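Local coordinates for protein putative phosphoglycolate phosphatase (Lactobacillus delbrueckii, PDB 2HI0) that probably hydrolyses the phosphate ester of 2-phosphoglycolate, as a phosphatase of the haloacid dehalogenase (HAD) superfamily, at residues Ser24-Asn27 against Tyr28-Gln32; Arg58-Ala61 against Tyr62-Gly65; Glu89-Arg92 against Val93-Val96. All blocks are in the same frame, centred on the assembly; numbering follows the deposited sequence.

Contact 1. Residues Ser24-Asn27 against Tyr28-Gln32; sequences SALN and YAFEQ. With EDO (1,2-ethanediol), chain H.
L26 CG stands trans to the backbone N (chi1 -162°), and F30, one helical turn on, has an unusual chi1 of -94°; together these turns lay the two side chains alongside each other, pointing the same way. L26 CD1 meets the ring at F30 CE1, 3.8 Å away, while F30 CB rests 3.4 Å from L26 O. That carbonyl also accepts a hydrogen bond from F30 N at 3.0 Å, one of four successive i to i+4 backbone bonds running from S24 O to E31 N. On the outer side of the helix, E31 reaches out on an extended chain, and its OE1 accepts a hydrogen bond from O1 of an ethanediol, probably from the crystallisation liquor, at 2.6 Å. Q32 CG lies 3.7 Å above one face of the Y28 ring, toward its rim. With an alanine at F30, L26 CD1 would probably lose its aromatic neighbour and a gap would open between this helix and A59. N27 OD1 accepts a hydrogen bond from F39 N, tying the helix to the following loop. Helix 19-32 thus lays L26 and F30 against helix 52-63, and A25, Y28 and A29 against helix 87-103, with helix 41-47 also touching L26.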
# COMPACT_ATOMS: atom_id res chain seq x y z
N SER A 24 -5.39 15.28 0.70
CA SER A 24 -6.22 16.18 1.47
C SER A 24 -5.96 16.04 2.98
O SER A 24 -5.85 17.04 3.70
CB SER A 24 -7.70 15.90 1.15
OG SER A 24 -8.52 16.82 1.84
N ALA A 25 -5.88 14.81 3.47
CA ALA A 25 -5.68 14.55 4.88
C ALA A 25 -4.27 14.98 5.32
O ALA A 25 -4.09 15.54 6.41
CB ALA A 25 -5.93 13.08 5.20
N LEU A 26 -3.25 14.71 4.50
CA LEU A 26 -1.88 15.13 4.82
C LEU A 26 -1.80 16.65 4.90
O LEU A 26 -1.20 17.20 5.82
CB LEU A 26 -0.77 14.59 3.85
CG LEU A 26 0.70 14.62 4.36
CD1 LEU A 26 0.86 13.77 5.61
CD2 LEU A 26 1.60 14.13 3.21
N ASN A 27 -2.35 17.34 3.91
CA ASN A 27 -2.33 18.78 3.91
C ASN A 27 -3.09 19.38 5.10
O ASN A 27 -2.61 20.32 5.73
CB ASN A 27 -2.86 19.36 2.60
CG ASN A 27 -1.86 19.26 1.46
OD1 ASN A 27 -0.65 19.32 1.67
ND2 ASN A 27 -2.38 19.10 0.24
N TYR A 28 -4.24 18.78 5.44
CA TYR A 28 -4.97 19.16 6.66
C TYR A 28 -4.11 19.09 7.93
O TYR A 28 -4.04 20.03 8.72
CB TYR A 28 -6.24 18.33 6.83
CG TYR A 28 -7.04 18.69 8.09
CD1 TYR A 28 -8.00 19.70 8.06
CD2 TYR A 28 -6.86 18.00 9.24
CE1 TYR A 28 -8.71 20.03 9.19
CE2 TYR A 28 -7.54 18.33 10.39
CZ TYR A 28 -8.48 19.34 10.35
OH TYR A 28 -9.22 19.66 11.47
N ALA A 29 -3.46 17.93 8.13
CA ALA A 29 -2.63 17.64 9.30
C ALA A 29 -1.45 18.61 9.40
O ALA A 29 -1.08 19.12 10.47
CB ALA A 29 -2.12 16.18 9.22
N PHE A 30 -0.79 18.81 8.27
CA PHE A 30 0.33 19.75 8.15
C PHE A 30 -0.12 21.16 8.50
O PHE A 30 0.49 21.86 9.28
CB PHE A 30 0.98 19.70 6.75
CG PHE A 30 2.19 18.75 6.69
CD1 PHE A 30 2.03 17.44 7.05
CD2 PHE A 30 3.48 19.19 6.35
CE1 PHE A 30 3.05 16.53 7.05
CE2 PHE A 30 4.54 18.28 6.37
CZ PHE A 30 4.31 16.95 6.72
N GLU A 31 -1.22 21.58 7.91
CA GLU A 31 -1.71 22.93 8.19
C GLU A 31 -2.04 23.10 9.70
O GLU A 31 -1.69 24.14 10.31
CB GLU A 31 -2.98 23.20 7.37
CG GLU A 31 -3.59 24.57 7.60
CD GLU A 31 -4.76 24.90 6.68
OE1 GLU A 31 -5.72 24.11 6.58
OE2 GLU A 31 -4.69 26.02 6.11
N GLN A 32 -2.73 22.10 10.27
CA GLN A 32 -3.06 22.14 11.68
C GLN A 32 -1.86 22.22 12.64
O GLN A 32 -1.99 22.65 13.77
CB GLN A 32 -3.93 20.95 12.11
CG GLN A 32 -5.33 21.02 11.58
CD GLN A 32 -6.11 22.15 12.17
OE1 GLN A 32 -6.17 22.29 13.40
NE2 GLN A 32 -6.74 22.98 11.31
C1 EDO H . -5.00 22.34 4.03
O1 EDO H . -6.31 22.72 4.41
C2 EDO H . -4.89 22.57 2.52
O2 EDO H . -4.95 23.96 2.16

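Contact 2. Residues Arg58-Ala61 against Tyr62-Gly65; sequences RALA and YEAG
The carbonyl oxygen of L60 is gripped twice: A64 N donates to it from the next turn at 3.1 Å, and a water donates at 2.8 Å. The same water gives its other hydrogen to E63 OE1 at 2.7 Å, bridging the L60 backbone to a carboxylate three residues on. E63 can serve it because CG lies opposite the backbone N (chi1 177°) and the chain runs on extended, alongside L60 and in the same direction. L60 CD2 comes to 3.9 Å from E63 OE1, an apolar methyl beside a charged group. That carboxylate is busy beyond the helix too, with H35 ND1 on OE1 and R36 N on OE2, so it joins the end of this helix to the loop after helix 19-32.

Further back, Y62 N donates to R58 O at 2.8 Å and E63 N to A59 O at 2.9 Å. The A64 bond is more bent, at 142° about the hydrogen, as the helix unwinds into a Schellman motif. G65 leaves helical geometry there with phi 115°, a conformation in which a CB would collide with A64 O, so only glycine sits there comfortably. G65 N donates to Y62 O at 3.0 Å. R58 sends its guanidinium away from this turn, to the carbonyl oxygens of F47, L71 and V72, while A59 packs on F47 of helix 41-47 and L60 reaches E89 and V90 of helix 87-103.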
# COMPACT_ATOMS: atom_id res chain seq x y z
N ARG A 58 9.08 11.49 5.41
CA ARG A 58 9.33 11.91 4.03
C ARG A 58 8.74 13.29 3.73
O ARG A 58 9.42 14.16 3.11
CB ARG A 58 8.79 10.85 3.09
CG ARG A 58 9.69 9.60 2.91
CD ARG A 58 8.92 8.61 2.01
NE ARG A 58 9.74 7.45 1.68
CZ ARG A 58 9.26 6.31 1.22
NH1 ARG A 58 7.94 6.14 1.14
NH2 ARG A 58 10.08 5.34 0.91
N ALA A 59 7.50 13.50 4.15
CA ALA A 59 6.82 14.78 3.86
C ALA A 59 7.49 15.96 4.56
O ALA A 59 7.67 17.01 3.95
CB ALA A 59 5.30 14.74 4.26
N LEU A 60 7.90 15.75 5.80
CA LEU A 60 8.63 16.78 6.54
C LEU A 60 9.99 17.06 5.89
O LEU A 60 10.42 18.20 5.82
CB LEU A 60 8.79 16.40 8.02
CG LEU A 60 7.54 16.44 8.89
CD1 LEU A 60 7.79 15.79 10.29
CD2 LEU A 60 7.06 17.92 9.06
N ALA A 61 10.67 16.01 5.43
CA ALA A 61 11.98 16.21 4.76
C ALA A 61 11.79 16.96 3.45
O ALA A 61 12.59 17.85 3.12
CB ALA A 61 12.62 14.84 4.48
N TYR A 62 10.74 16.61 2.72
CA TYR A 62 10.44 17.30 1.48
C TYR A 62 10.13 18.77 1.74
O TYR A 62 10.66 19.67 1.03
CB TYR A 62 9.29 16.60 0.76
CG TYR A 62 9.19 17.00 -0.66
CD1 TYR A 62 10.16 16.59 -1.56
CD2 TYR A 62 8.14 17.78 -1.11
CE1 TYR A 62 10.09 16.93 -2.92
CE2 TYR A 62 8.05 18.14 -2.47
CZ TYR A 62 9.05 17.72 -3.36
OH TYR A 62 9.02 18.06 -4.69
N GLU A 63 9.34 19.07 2.78
CA GLU A 63 9.10 20.47 3.16
C GLU A 63 10.44 21.20 3.43
O GLU A 63 10.62 22.36 3.07
CB GLU A 63 8.22 20.59 4.40
CG GLU A 63 7.99 22.01 4.87
CD GLU A 63 7.26 22.10 6.22
OE1 GLU A 63 7.45 21.22 7.10
OE2 GLU A 63 6.54 23.11 6.40
N ALA A 64 11.39 20.48 4.04
CA ALA A 64 12.70 21.03 4.42
C ALA A 64 13.70 21.15 3.26
O ALA A 64 14.78 21.70 3.43
CB ALA A 64 13.29 20.20 5.54
N GLY A 65 13.34 20.61 2.09
CA GLY A 65 14.13 20.78 0.86
C GLY A 65 14.75 19.52 0.28
O GLY A 65 15.53 19.63 -0.67
O HOH W 1 9.94 20.23 7.67

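Contact 3. Residues Glu89-Arg92 against Val93-Val96; sequences EVNR and VLEV
The guanidinium of R92 receives E89 OE1 at its edge, almost exactly in its plane, while E89 OE2 sits tilted 31° out of that plane beside NH2; the backbone O of the same E89 takes V93 N, with V93 CG2 laid against it 3.5 Å off. The grip on the carboxylate is side-on, with one nitrogen to each oxygen: NE reaches OE1 at 3.1 Å along a nearly straight bond, and NH2 reaches OE2 at 2.9 Å, where the hydrogen bond within the salt bridge is more bent. R92 NH2 meets OE2 at its syn lone pair, but NE lies 34° out of the carboxylate plane, so the two flat groups are not coplanar. The bend in R92 at chi3 (79°) folds the chain back toward E89. Both ends of the pair have further partners: H35 NE2 binds E89 OE2, and R92 NH2 donates to T33 O, which should help fix the rotation of both groups.

V90, the residue after E89, runs alongside L94, one turn on, with V90 CG1 3.8 Å from L94 CD1. L94 CG also presses on V90 O at 3.3 Å, the carbonyl that accepts a bond from L94 N at 2.8 Å. On the exposed side a water donates to both R92 O and E95 OE1, linking a backbone carbonyl to the side chain three residues later. V90 and L94 turned to helix 52-63 and V93 to helix 19-32, with N91, R92 and E95 exposed, make helix 87-103 amphipathic, consistent with the helical cap of a HAD-family protein, probably a phosphatase.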
# COMPACT_ATOMS: atom_id res chain seq x y z
N GLU A 89 8.31 15.43 16.04
CA GLU A 89 7.43 16.17 15.16
C GLU A 89 6.55 15.25 14.29
O GLU A 89 5.38 15.56 14.06
CB GLU A 89 8.24 17.14 14.31
CG GLU A 89 7.37 18.14 13.53
CD GLU A 89 6.55 19.09 14.38
OE1 GLU A 89 6.79 19.23 15.61
OE2 GLU A 89 5.64 19.74 13.80
N VAL A 90 7.12 14.15 13.80
CA VAL A 90 6.34 13.13 13.07
C VAL A 90 5.09 12.72 13.90
O VAL A 90 3.94 12.73 13.39
CB VAL A 90 7.21 11.92 12.69
CG1 VAL A 90 6.34 10.76 12.16
CG2 VAL A 90 8.23 12.35 11.63
N ASN A 91 5.32 12.38 15.17
CA ASN A 91 4.27 11.88 16.06
C ASN A 91 3.23 12.98 16.30
O ASN A 91 2.04 12.70 16.41
CB ASN A 91 4.83 11.35 17.37
CG ASN A 91 5.65 10.10 17.19
OD1 ASN A 91 5.51 9.42 16.18
ND2 ASN A 91 6.51 9.79 18.16
N ARG A 92 3.68 14.23 16.31
CA ARG A 92 2.74 15.36 16.57
C ARG A 92 1.84 15.54 15.35
O ARG A 92 0.62 15.75 15.47
CB ARG A 92 3.48 16.65 16.88
CG ARG A 92 2.60 17.74 17.37
CD ARG A 92 3.44 18.90 17.91
NE ARG A 92 3.97 19.74 16.83
CZ ARG A 92 3.33 20.76 16.25
NH1 ARG A 92 2.11 21.10 16.61
NH2 ARG A 92 3.92 21.45 15.31
N VAL A 93 2.41 15.42 14.15
CA VAL A 93 1.61 15.49 12.92
C VAL A 93 0.65 14.28 12.83
O VAL A 93 -0.51 14.41 12.49
CB VAL A 93 2.52 15.60 11.66
CG1 VAL A 93 1.70 15.50 10.39
CG2 VAL A 93 3.30 16.91 11.66
N LEU A 94 1.17 13.08 13.15
CA LEU A 94 0.35 11.85 13.06
C LEU A 94 -0.85 11.90 14.00
O LEU A 94 -1.91 11.29 13.74
CB LEU A 94 1.19 10.63 13.35
CG LEU A 94 2.12 10.18 12.21
CD1 LEU A 94 2.99 9.03 12.67
CD2 LEU A 94 1.28 9.74 11.03
N GLU A 95 -0.70 12.61 15.12
CA GLU A 95 -1.79 12.73 16.08
C GLU A 95 -3.06 13.35 15.43
O GLU A 95 -4.19 13.00 15.79
CB GLU A 95 -1.32 13.61 17.24
CG GLU A 95 -2.36 13.77 18.33
CD GLU A 95 -1.88 14.60 19.52
OE1 GLU A 95 -0.90 15.37 19.38
OE2 GLU A 95 -2.51 14.49 20.59
N VAL A 96 -2.84 14.25 14.49
CA VAL A 96 -3.91 14.85 13.69
C VAL A 96 -4.23 13.99 12.48
O VAL A 96 -5.38 13.69 12.21
CB VAL A 96 -3.53 16.28 13.22
CG1 VAL A 96 -4.67 16.92 12.36
CG2 VAL A 96 -3.13 17.14 14.47
O HOH W 2 -0.79 17.30 17.38

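The three contacts come in series along the chain, on helices 19-32, 52-63 and 87-103, and all lie on the same side of its centre. Between centres, contact 1 is about 14 Å from contact 2 and about 11 Å from contact 3. Contacts 2 and 3 have centres about 14 Å apart. Each pair nevertheless touches: F30 CZ packs 3.4 Å from A59 CB, A29 CA lies 3.7 Å from V96 CG1, and L60 CD1 meets V90 CG2 at 3.7 Å. The helices therefore share one apolar interior outside the parallel sheet, with the R58 side chain about 10 Å from the sodium ion held by D10, D12 and D190. As in other HAD enzymes, such a cap probably helps enclose the active site.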